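Local coordinates for YesW protein (Bacillus subtilis, PDB 2ZUX), which cleaves the type I rhamnogalacturonan backbone of plant cell-wall pectin by endo-type elimination, needing calcium or manganese for activity, at residues 109-114 with 135-140; 146-151 with 172-177; 166-171 with 196-201; 178-183 with 554-559. One frame throughout, in Å; residues are numbered along the deposited sequence.

Interaction 1 of 4, residues 109-114 with 135-140; sequences SYTYSA and DPSNSK. With RAM (alpha-L-rhamnopyranose), chain N.
Asp135 and Ser113 face each other as an antiparallel hydrogen-bonded pair: Asp135 N donates to Ser113 O at 2.9 Å, and Ser113 N returns to Asp135 O at 3.0 Å. The Asp135 side chain leaves the sheet on the same face as Ser113. With CG anti to the backbone N (chi1 -163°), the carboxylate turns its OD2 to two hydroxyls, rhamnose O3 at 2.7 Å and, on the syn side, Ser139 OG at 2.6 Å; that double grip should hold its rotation. Asn115, further along the first strand, binds the same sugar.

Ser137 takes over where the pairing stops. Its OG receives Thr111 N in a nearly straight bond (3.0 Å, 164°), while its N donates to Thr111 O at 2.8 Å, so Thr111 is clasped by side chain and backbone. The Tyr110 ring meets Pro136 CB and the Asn138 amide at a slant, ring and amide planes 27° apart and CD2 coming 3.5 Å from Asn138 ND2. Asn138 is held by Gly149 and Glu108. A type I turn from Pro136 to Ser139 leads the chain away at the open end of the hairpin of strands 109-120 and 129-136, inner strands of a beta-propeller blade carrying the substrate-binding Asp135.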
# COMPACT_ATOMS: atom_id res chain seq x y z
N SER A 109 -19.06 23.13 10.33
CA SER A 109 -19.28 21.75 10.77
C SER A 109 -18.57 20.77 9.84
O SER A 109 -18.42 21.02 8.65
CB SER A 109 -20.77 21.44 10.85
OG SER A 109 -21.35 21.44 9.56
N TYR A 110 -18.16 19.64 10.41
CA TYR A 110 -17.59 18.55 9.62
C TYR A 110 -17.92 17.22 10.26
O TYR A 110 -18.15 17.13 11.47
CB TYR A 110 -16.07 18.69 9.46
CG TYR A 110 -15.34 18.77 10.77
CD1 TYR A 110 -14.89 17.62 11.42
CD2 TYR A 110 -15.10 20.01 11.37
CE1 TYR A 110 -14.23 17.70 12.64
CE2 TYR A 110 -14.44 20.10 12.57
CZ TYR A 110 -14.01 18.96 13.21
OH TYR A 110 -13.36 19.10 14.41
N THR A 111 -17.92 16.18 9.44
CA THR A 111 -18.14 14.82 9.89
C THR A 111 -16.98 13.96 9.40
O THR A 111 -16.15 14.41 8.61
CB THR A 111 -19.46 14.25 9.36
OG1 THR A 111 -19.49 14.35 7.94
CG2 THR A 111 -20.66 14.99 9.95
N TYR A 112 -16.94 12.71 9.87
CA TYR A 112 -15.85 11.81 9.51
C TYR A 112 -16.27 10.67 8.61
O TYR A 112 -17.38 10.15 8.72
CB TYR A 112 -15.23 11.24 10.78
CG TYR A 112 -14.34 12.23 11.47
CD1 TYR A 112 -14.79 12.98 12.55
CD2 TYR A 112 -13.03 12.44 11.02
CE1 TYR A 112 -13.96 13.91 13.18
CE2 TYR A 112 -12.20 13.36 11.63
CZ TYR A 112 -12.67 14.09 12.71
OH TYR A 112 -11.85 15.00 13.34
N SER A 113 -15.36 10.27 7.72
CA SER A 113 -15.52 9.06 6.94
C SER A 113 -14.24 8.24 7.03
O SER A 113 -13.13 8.79 7.17
CB SER A 113 -15.88 9.37 5.49
OG SER A 113 -14.86 10.13 4.86
N ALA A 114 -14.40 6.92 6.98
CA ALA A 114 -13.27 6.00 6.98
C ALA A 114 -12.50 6.22 5.69
O ALA A 114 -13.09 6.36 4.62
CB ALA A 114 -13.76 4.59 7.10
N ASP A 135 -11.04 10.66 7.88
CA ASP A 135 -10.91 11.94 7.18
C ASP A 135 -12.10 12.83 7.51
O ASP A 135 -13.25 12.43 7.32
CB ASP A 135 -10.84 11.72 5.67
CG ASP A 135 -10.30 12.92 4.94
OD1 ASP A 135 -9.19 13.39 5.27
OD2 ASP A 135 -10.99 13.39 4.01
N PRO A 136 -11.82 14.06 7.98
CA PRO A 136 -12.92 15.00 8.19
C PRO A 136 -13.40 15.51 6.83
O PRO A 136 -12.62 15.61 5.88
CB PRO A 136 -12.26 16.13 8.99
CG PRO A 136 -10.84 16.12 8.53
CD PRO A 136 -10.51 14.66 8.30
N SER A 137 -14.68 15.85 6.76
CA SER A 137 -15.31 16.24 5.49
C SER A 137 -14.81 17.57 4.94
O SER A 137 -15.15 17.94 3.81
CB SER A 137 -16.83 16.26 5.65
OG SER A 137 -17.21 17.14 6.70
N ASN A 138 -14.01 18.28 5.72
CA ASN A 138 -13.38 19.52 5.26
C ASN A 138 -11.87 19.39 5.03
O ASN A 138 -11.16 20.38 5.02
CB ASN A 138 -13.68 20.68 6.23
CG ASN A 138 -13.20 20.40 7.64
OD1 ASN A 138 -12.61 19.35 7.93
ND2 ASN A 138 -13.46 21.34 8.54
N SER A 139 -11.39 18.17 4.85
CA SER A 139 -9.97 17.97 4.54
C SER A 139 -9.61 18.72 3.25
O SER A 139 -10.47 18.98 2.41
CB SER A 139 -9.64 16.48 4.42
OG SER A 139 -10.36 15.87 3.37
N LYS A 140 -8.34 19.08 3.12
CA LYS A 140 -7.92 20.05 2.12
C LYS A 140 -6.76 19.59 1.26
O LYS A 140 -5.80 18.99 1.76
CB LYS A 140 -7.50 21.36 2.80
CG LYS A 140 -8.63 22.13 3.47
CD LYS A 140 -9.48 22.88 2.44
CE LYS A 140 -10.71 23.53 3.07
NZ LYS A 140 -11.76 22.52 3.35
C1 RAM N . -13.45 13.73 -0.72
C2 RAM N . -12.50 13.42 0.44
C3 RAM N . -12.89 12.17 1.24
C4 RAM N . -13.30 11.05 0.30
C5 RAM N . -14.50 11.54 -0.50
C6 RAM N . -15.04 10.45 -1.42
O1 RAM N . -14.41 14.68 -0.31
O2 RAM N . -11.19 13.27 -0.07
O3 RAM N . -11.83 11.77 2.08
O4 RAM N . -13.55 9.81 0.95
O5 RAM N . -14.11 12.62 -1.32
O HOH W 1 -17.26 19.83 6.27
O HOH W 2 -20.55 16.55 6.76
O HOH W 3 -15.35 12.76 5.58

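Interaction 2 of 4, residues 146-151 with 172-177; sequences GYTGDV and IRAGAH. With RAM (alpha-L-rhamnopyranose), chain O.
Thr148 and Ala174 sit at the middle of this contact between two irregular loops of the beta-propeller, one leading into strand 152-156 and the other running from strand 162-167 to strand 182-184. Two direct hydrogen bonds join them. Ala174 N points straight at Thr148 OG1 (3.0 Å, 178°), and Arg173 NH2 donates to Gly146 O at 2.8 Å, in the carbonyl plane on a lone pair. The arginine chain runs extended from CG to NE, its CG anti to the backbone N (chi1 -157°), which carries the guanidinium past Thr148 to Gly146. There it also serves Gln144 O, Gly222 O and Tyr178 OH, so its N-H groups are shared among several loops. A leucine here would probably leave the carbonyls of Gly146, Gln144 and Gly222 without this donor and the loops less firmly tied together.

Apolar contacts fill the rest. Ala174 CB lies 3.6 Å from Val151 CG2 and 3.7 Å from Thr148 CB, while the Thr148 and Arg173 side chains cross at about a right angle.

Waters add a third kind of link, one of them accepting a hydrogen bond from Val151 N and donating one to Ile172 O, both at 2.8 Å. On the sugar side of the loop, Asp150 OD2 is held by Asn167 and the rhamnose is also bound by Arg218; rhamnose O1 donates to Asp150 OD1 at 2.7 Å.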
# COMPACT_ATOMS: atom_id res chain seq x y z
N GLY A 146 -8.16 27.00 4.30
CA GLY A 146 -9.28 26.68 5.18
C GLY A 146 -8.89 25.74 6.30
O GLY A 146 -7.97 24.92 6.15
N TYR A 147 -9.58 25.85 7.42
CA TYR A 147 -9.35 25.01 8.59
C TYR A 147 -9.85 23.59 8.36
O TYR A 147 -10.83 23.38 7.64
CB TYR A 147 -10.05 25.60 9.81
CG TYR A 147 -9.42 26.86 10.35
CD1 TYR A 147 -8.49 26.80 11.39
CD2 TYR A 147 -9.75 28.11 9.84
CE1 TYR A 147 -7.90 27.96 11.91
CE2 TYR A 147 -9.17 29.27 10.34
CZ TYR A 147 -8.25 29.19 11.38
OH TYR A 147 -7.68 30.35 11.87
N THR A 148 -9.20 22.62 8.99
CA THR A 148 -9.61 21.22 8.88
C THR A 148 -9.88 20.61 10.25
O THR A 148 -9.30 21.04 11.25
CB THR A 148 -8.55 20.35 8.16
OG1 THR A 148 -7.31 20.36 8.89
CG2 THR A 148 -8.30 20.85 6.75
N GLY A 149 -10.75 19.61 10.30
CA GLY A 149 -10.93 18.83 11.51
C GLY A 149 -9.71 17.96 11.81
O GLY A 149 -8.85 17.75 10.94
N ASP A 150 -9.64 17.45 13.04
CA ASP A 150 -8.56 16.57 13.47
C ASP A 150 -8.48 15.32 12.62
O ASP A 150 -9.50 14.77 12.21
CB ASP A 150 -8.78 16.12 14.92
CG ASP A 150 -8.53 17.22 15.95
OD1 ASP A 150 -7.83 18.22 15.64
OD2 ASP A 150 -9.02 17.05 17.09
N VAL A 151 -7.25 14.86 12.38
CA VAL A 151 -7.01 13.57 11.76
C VAL A 151 -6.91 12.53 12.87
O VAL A 151 -6.17 12.71 13.84
CB VAL A 151 -5.71 13.59 10.94
CG1 VAL A 151 -5.44 12.24 10.26
CG2 VAL A 151 -5.76 14.71 9.91
N ILE A 172 -1.78 19.35 12.94
CA ILE A 172 -1.60 18.51 11.77
C ILE A 172 -2.82 18.68 10.87
O ILE A 172 -3.92 18.22 11.21
CB ILE A 172 -1.41 17.01 12.16
CG1 ILE A 172 -0.11 16.79 12.95
CG2 ILE A 172 -1.47 16.11 10.91
CD1 ILE A 172 1.20 17.10 12.20
N ARG A 173 -2.63 19.35 9.74
CA ARG A 173 -3.73 19.60 8.81
C ARG A 173 -4.20 18.31 8.14
O ARG A 173 -3.40 17.41 7.89
CB ARG A 173 -3.28 20.61 7.75
CG ARG A 173 -4.42 21.36 7.08
CD ARG A 173 -3.90 22.22 5.95
NE ARG A 173 -4.89 23.22 5.58
CZ ARG A 173 -5.09 23.66 4.34
NH1 ARG A 173 -4.38 23.19 3.32
NH2 ARG A 173 -6.02 24.58 4.13
N ALA A 174 -5.50 18.20 7.90
CA ALA A 174 -6.08 17.06 7.19
C ALA A 174 -6.06 17.23 5.68
O ALA A 174 -6.42 18.29 5.17
CB ALA A 174 -7.51 16.82 7.64
N GLY A 175 -5.66 16.18 4.97
CA GLY A 175 -5.67 16.19 3.50
C GLY A 175 -4.74 15.10 3.01
O GLY A 175 -3.91 14.59 3.76
N ALA A 176 -4.87 14.74 1.74
CA ALA A 176 -4.14 13.61 1.17
C ALA A 176 -2.63 13.70 1.33
O ALA A 176 -1.95 12.68 1.48
CB ALA A 176 -4.50 13.44 -0.30
N HIS A 177 -2.10 14.92 1.27
CA HIS A 177 -0.66 15.11 1.17
C HIS A 177 0.02 15.38 2.49
O HIS A 177 1.24 15.56 2.52
CB HIS A 177 -0.37 16.20 0.14
CG HIS A 177 -0.97 15.88 -1.18
ND1 HIS A 177 -0.53 14.84 -1.97
CD2 HIS A 177 -2.07 16.38 -1.80
CE1 HIS A 177 -1.29 14.75 -3.04
NE2 HIS A 177 -2.24 15.67 -2.96
C1 RAM O . -9.45 20.13 17.79
C2 RAM O . -9.71 21.13 18.92
C3 RAM O . -9.65 22.56 18.38
C4 RAM O . -10.54 22.73 17.15
C5 RAM O . -10.19 21.67 16.09
C6 RAM O . -11.10 21.75 14.87
O1 RAM O . -8.09 20.19 17.40
O2 RAM O . -10.98 20.87 19.47
O3 RAM O . -10.06 23.46 19.38
O4 RAM O . -10.40 24.04 16.64
O5 RAM O . -10.29 20.38 16.67
O HOH W 4 -6.36 19.51 11.33
O HOH W 5 -4.93 16.32 12.93

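Interaction 3 of 4, residues 166-171 with 196-201; sequences INLGKN and MKTADG. With RAM (alpha-L-rhamnopyranose), chain P; RAM (alpha-L-rhamnopyranose), chain O.
Gly169 and Gly201 bring the two backbones to 5.4 Å between their CA atoms, while the segments run 78° apart, so the chains cross steeply instead of pairing as strands. A side chain on Gly169 would run into Gly201 O. Leu168 has the most surface buried here: its CD2 lies 3.7 Å from Lys197 O and 3.9 Å from Met196 SD, and it meets the methyl of Thr198 with the two side chains at about a right angle. Further along, Asn171 CB packs on Ala199 CB at 3.5 Å.

The contact joins neighbouring blades of the beta-propeller, since strand 162-167 is the outermost strand of a five-stranded sheet and strand 193-198 lies in the next, four-stranded one. Water links them: one molecule donates hydrogen bonds to Leu168 O and Asp200 O, the latter at 2.8 Å, and accepts from Asn171 N.

At the end of the crossing lie two rhamnose molecules. The one of chain P donates from O3 to Gly201 O at 2.6 Å, and a second water ties its O4 to Gly201 O and Asn167 O. Lys170 serves both sugars. Its chain curls at its outer end (chi3 61°, chi4 66°), bringing NZ 2.9 Å from O2 of the chain P sugar, while its CE lies 3.9 Å from C3 of the chain O sugar. With an alanine here, that O2 would probably be left without its ammonium neighbour and the chain O sugar without the aliphatic flank beside C3.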
# COMPACT_ATOMS: atom_id res chain seq x y z
N ILE A 166 -5.44 7.45 17.96
CA ILE A 166 -4.52 8.58 18.05
C ILE A 166 -5.19 9.78 17.41
O ILE A 166 -5.75 9.66 16.31
CB ILE A 166 -3.18 8.26 17.32
CG1 ILE A 166 -2.42 7.18 18.08
CG2 ILE A 166 -2.32 9.53 17.13
CD1 ILE A 166 -1.20 6.66 17.34
N ASN A 167 -5.17 10.91 18.09
CA ASN A 167 -5.69 12.15 17.53
C ASN A 167 -4.51 13.06 17.21
O ASN A 167 -3.82 13.53 18.12
CB ASN A 167 -6.64 12.83 18.52
CG ASN A 167 -7.27 14.09 17.94
OD1 ASN A 167 -6.68 14.74 17.07
ND2 ASN A 167 -8.46 14.44 18.41
N LEU A 168 -4.26 13.30 15.93
CA LEU A 168 -3.05 14.06 15.56
C LEU A 168 -3.13 15.53 15.98
O LEU A 168 -2.09 16.18 16.12
CB LEU A 168 -2.73 13.90 14.07
CG LEU A 168 -2.14 12.52 13.75
CD1 LEU A 168 -2.28 12.21 12.28
CD2 LEU A 168 -0.67 12.44 14.16
N GLY A 169 -4.34 16.03 16.18
CA GLY A 169 -4.56 17.32 16.82
C GLY A 169 -4.52 18.49 15.86
O GLY A 169 -4.32 18.34 14.65
N LYS A 170 -4.72 19.69 16.41
CA LYS A 170 -4.92 20.90 15.61
C LYS A 170 -3.71 21.32 14.78
O LYS A 170 -3.86 22.11 13.84
CB LYS A 170 -5.33 22.06 16.52
CG LYS A 170 -4.26 22.49 17.51
CD LYS A 170 -4.67 23.69 18.35
CE LYS A 170 -5.91 23.42 19.19
NZ LYS A 170 -5.66 22.40 20.25
N ASN A 171 -2.52 20.82 15.12
CA ASN A 171 -1.31 21.23 14.41
C ASN A 171 -0.90 20.29 13.28
O ASN A 171 0.17 20.45 12.70
CB ASN A 171 -0.16 21.49 15.38
CG ASN A 171 -0.47 22.61 16.34
OD1 ASN A 171 -0.35 22.45 17.56
ND2 ASN A 171 -0.91 23.75 15.82
N MET A 196 4.65 8.24 12.14
CA MET A 196 4.14 9.34 11.31
C MET A 196 4.59 10.66 11.89
O MET A 196 5.07 10.74 13.03
CB MET A 196 2.61 9.29 11.22
CG MET A 196 1.89 9.55 12.53
SD MET A 196 0.18 9.02 12.44
CE MET A 196 0.38 7.33 12.88
N LYS A 197 4.42 11.71 11.10
CA LYS A 197 4.68 13.08 11.52
C LYS A 197 3.60 13.52 12.51
O LYS A 197 2.42 13.28 12.30
CB LYS A 197 4.71 13.98 10.29
CG LYS A 197 5.08 15.43 10.56
CD LYS A 197 5.35 16.12 9.23
CE LYS A 197 5.82 17.55 9.38
NZ LYS A 197 4.72 18.45 9.83
N THR A 198 4.04 14.13 13.60
CA THR A 198 3.16 14.56 14.69
C THR A 198 3.53 16.00 15.06
O THR A 198 4.45 16.59 14.48
CB THR A 198 3.34 13.65 15.92
OG1 THR A 198 4.70 13.71 16.35
CG2 THR A 198 2.97 12.20 15.58
N ALA A 199 2.82 16.56 16.02
CA ALA A 199 3.04 17.94 16.41
C ALA A 199 2.68 18.14 17.87
O ALA A 199 2.14 17.23 18.53
CB ALA A 199 2.22 18.87 15.54
N ASP A 200 2.95 19.33 18.39
CA ASP A 200 2.42 19.71 19.69
C ASP A 200 0.92 19.48 19.65
O ASP A 200 0.25 19.86 18.69
CB ASP A 200 2.68 21.19 19.96
CG ASP A 200 4.15 21.50 20.14
OD1 ASP A 200 4.82 20.79 20.91
OD2 ASP A 200 4.62 22.47 19.50
N GLY A 201 0.39 18.83 20.68
CA GLY A 201 -1.04 18.60 20.73
C GLY A 201 -1.49 17.26 20.18
O GLY A 201 -2.63 16.89 20.36
C1 RAM P . -5.42 19.72 24.71
C2 RAM P . -4.97 19.81 23.25
C3 RAM P . -4.88 18.42 22.64
C4 RAM P . -6.20 17.68 22.81
C5 RAM P . -6.61 17.67 24.28
C6 RAM P . -7.98 17.03 24.51
O1 RAM P . -4.41 19.10 25.48
O2 RAM P . -5.90 20.61 22.54
O3 RAM P . -4.54 18.48 21.27
O4 RAM P . -6.05 16.36 22.33
O5 RAM P . -6.64 18.99 24.81
C1 RAM O . -9.45 20.13 17.79
C2 RAM O . -9.71 21.13 18.92
C3 RAM O . -9.65 22.56 18.38
C4 RAM O . -10.54 22.73 17.15
C5 RAM O . -10.19 21.67 16.09
C6 RAM O . -11.10 21.75 14.87
O1 RAM O . -8.09 20.19 17.40
O2 RAM O . -10.98 20.87 19.47
O3 RAM O . -10.06 23.46 19.38
O4 RAM O . -10.40 24.04 16.64
O5 RAM O . -10.29 20.38 16.67
O HOH W 6 -5.25 15.75 19.75
O HOH W 7 -1.50 18.76 16.81

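Interaction 4 of 4, residues 178-183 with 554-559; sequences YTQFMV and QNIAYN. With CA (calcium ion), chain D; RAM (alpha-L-rhamnopyranose), chain M.
The Asn555 amide lies over one face of the Phe181 ring in an offset stack: the amide plane is turned 23° from the ring, and Asn555 CG sits 3.6 Å above the plane of the Phe181 ring, offset toward its rim. Phe181 also packs on Ile131 and Lys133 of strand 129-136, which places the stack between that strand and the loop of 554-559.

Gln180 works at the other end of the contact. Bent at chi2 (-54°), it brings OE1 back over the loop, where it accepts Ala557 N at 2.9 Å with an N-H...O angle of 155°. The donor comes in above the carbonyl plane, not on a lone pair. NE2 of the same amide is bonded to Ala176 O, so the group is gripped at both ends, which should fix its rotation. Beside them, Met182 curls to put CE 3.5 Å from Ile556 CG2, the side chains crossing at a slant.

A calcium ion is bound by Asn555 O at 2.3 Å, Ala557 O and Asn559 OD1 both at 2.4 Å, two waters and Asp116. Gln180, holding Ala557 N, is in the second shell of the metal and probably helps keep the loop in shape. Tyr558 leaves the same loop toward a rhamnose, so this is a calcium-binding loop of the lyase, next to the substrate-binding Tyr558.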
# COMPACT_ATOMS: atom_id res chain seq x y z
N TYR A 178 -0.76 15.39 3.57
CA TYR A 178 -0.23 15.69 4.89
C TYR A 178 0.23 14.41 5.62
O TYR A 178 1.35 13.96 5.38
CB TYR A 178 -1.23 16.55 5.69
CG TYR A 178 -1.43 17.93 5.07
CD1 TYR A 178 -0.51 18.96 5.30
CD2 TYR A 178 -2.51 18.19 4.21
CE1 TYR A 178 -0.67 20.22 4.72
CE2 TYR A 178 -2.69 19.44 3.62
CZ TYR A 178 -1.75 20.44 3.88
OH TYR A 178 -1.91 21.68 3.29
N THR A 179 -0.61 13.79 6.44
CA THR A 179 -0.20 12.59 7.19
C THR A 179 0.01 11.41 6.26
O THR A 179 -0.88 11.04 5.48
CB THR A 179 -1.25 12.21 8.25
OG1 THR A 179 -1.38 13.29 9.19
CG2 THR A 179 -0.85 10.96 9.00
N GLN A 180 1.21 10.82 6.37
CA GLN A 180 1.62 9.62 5.65
C GLN A 180 2.07 8.62 6.72
O GLN A 180 3.09 8.84 7.37
CB GLN A 180 2.76 9.94 4.68
CG GLN A 180 2.53 11.19 3.82
CD GLN A 180 1.22 11.18 3.04
OE1 GLN A 180 0.68 10.12 2.69
NE2 GLN A 180 0.71 12.37 2.75
N PHE A 181 1.28 7.57 6.94
CA PHE A 181 1.52 6.71 8.10
C PHE A 181 2.09 5.35 7.73
O PHE A 181 1.59 4.65 6.86
CB PHE A 181 0.28 6.60 9.00
CG PHE A 181 -0.95 6.00 8.33
CD1 PHE A 181 -1.32 4.70 8.61
CD2 PHE A 181 -1.74 6.75 7.46
CE1 PHE A 181 -2.45 4.14 8.01
CE2 PHE A 181 -2.87 6.19 6.85
CZ PHE A 181 -3.22 4.89 7.13
N MET A 182 3.19 5.00 8.41
CA MET A 182 3.90 3.76 8.16
C MET A 182 3.62 2.77 9.26
O MET A 182 3.79 3.08 10.44
CB MET A 182 5.41 4.02 8.05
CG MET A 182 5.82 4.70 6.75
SD MET A 182 5.38 3.75 5.27
CE MET A 182 4.11 4.78 4.55
N VAL A 183 3.21 1.58 8.86
CA VAL A 183 2.94 0.51 9.81
C VAL A 183 3.88 -0.64 9.49
O VAL A 183 3.86 -1.18 8.39
CB VAL A 183 1.46 0.03 9.73
CG1 VAL A 183 1.19 -1.04 10.79
CG2 VAL A 183 0.50 1.22 9.89
N GLN A 554 0.81 2.05 0.43
CA GLN A 554 -0.43 2.21 -0.33
C GLN A 554 -1.20 3.47 0.06
O GLN A 554 -1.74 4.18 -0.80
CB GLN A 554 -1.34 0.99 -0.23
CG GLN A 554 -2.49 1.05 -1.24
CD GLN A 554 -3.28 -0.23 -1.29
OE1 GLN A 554 -4.48 -0.25 -1.02
NE2 GLN A 554 -2.60 -1.33 -1.61
N ASN A 555 -1.24 3.78 1.35
CA ASN A 555 -2.00 4.94 1.81
C ASN A 555 -1.44 6.26 1.32
O ASN A 555 -2.17 7.24 1.26
CB ASN A 555 -2.13 4.97 3.34
CG ASN A 555 -0.81 5.27 4.06
OD1 ASN A 555 -0.06 4.35 4.43
ND2 ASN A 555 -0.55 6.53 4.31
N ILE A 556 -0.15 6.32 1.04
CA ILE A 556 0.46 7.64 0.92
C ILE A 556 -0.07 8.44 -0.25
O ILE A 556 -0.27 7.92 -1.37
CB ILE A 556 2.00 7.61 0.96
CG1 ILE A 556 2.58 7.18 -0.39
CG2 ILE A 556 2.51 6.77 2.13
CD1 ILE A 556 4.09 7.26 -0.45
N ALA A 557 -0.33 9.71 0.05
CA ALA A 557 -0.78 10.69 -0.94
C ALA A 557 -1.76 10.05 -1.92
O ALA A 557 -2.82 9.57 -1.50
CB ALA A 557 0.42 11.36 -1.62
N TYR A 558 -1.46 10.04 -3.22
CA TYR A 558 -2.37 9.41 -4.17
C TYR A 558 -2.09 7.92 -4.31
O TYR A 558 -1.24 7.49 -5.09
CB TYR A 558 -2.35 10.12 -5.53
CG TYR A 558 -2.88 11.55 -5.50
CD1 TYR A 558 -3.65 12.03 -4.43
CD2 TYR A 558 -2.62 12.42 -6.55
CE1 TYR A 558 -4.14 13.34 -4.43
CE2 TYR A 558 -3.11 13.73 -6.55
CZ TYR A 558 -3.85 14.18 -5.47
OH TYR A 558 -4.35 15.46 -5.42
N ASN A 559 -2.85 7.16 -3.52
CA ASN A 559 -2.67 5.71 -3.36
C ASN A 559 -2.46 5.03 -4.71
O ASN A 559 -3.27 5.23 -5.62
CB ASN A 559 -3.93 5.06 -2.76
CG ASN A 559 -4.42 5.72 -1.47
OD1 ASN A 559 -4.27 6.93 -1.26
ND2 ASN A 559 -5.10 4.93 -0.65
CA CA D . -3.83 8.59 0.42
C1 RAM M . -8.11 14.26 -3.05
C2 RAM M . -7.80 14.24 -4.55
C3 RAM M . -9.05 13.89 -5.37
C4 RAM M . -10.23 14.80 -5.00
C5 RAM M . -10.45 14.77 -3.48
C6 RAM M . -11.52 15.78 -3.09
O1 RAM M . -8.30 12.95 -2.58
O2 RAM M . -7.32 15.51 -4.91
O3 RAM M . -8.79 13.98 -6.75
O4 RAM M . -11.39 14.40 -5.71
O5 RAM M . -9.24 15.07 -2.78
O HOH W 8 -2.09 8.83 4.31
O HOH W 9 -5.49 10.15 0.03
O HOH W 10 -2.96 10.13 2.02

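In the fold
Interactions 1, 2 and 3 lie on the same side of the chain's centre, with interaction 1 centred about 8 Å from interaction 2 and interaction 2 about 10 Å from interaction 3. Tyr112 OH to Asp150 O (2.6 Å) and Lys140 N to Ala174 O (2.9 Å) tie the first two. Val151 O to Leu168 N (2.9 Å) ties interactions 2 and 3, which also share the chain O rhamnose. Interaction 4 lies nearer the centre of the chain, reached from interaction 2 by Arg173 NH1 to Tyr178 OH (2.9 Å). Asp135 of interaction 1 and Tyr558 of interaction 4 are both substrate-binding, whereas Asp150, Lys170 and Gly201 serve the other rhamnose molecules.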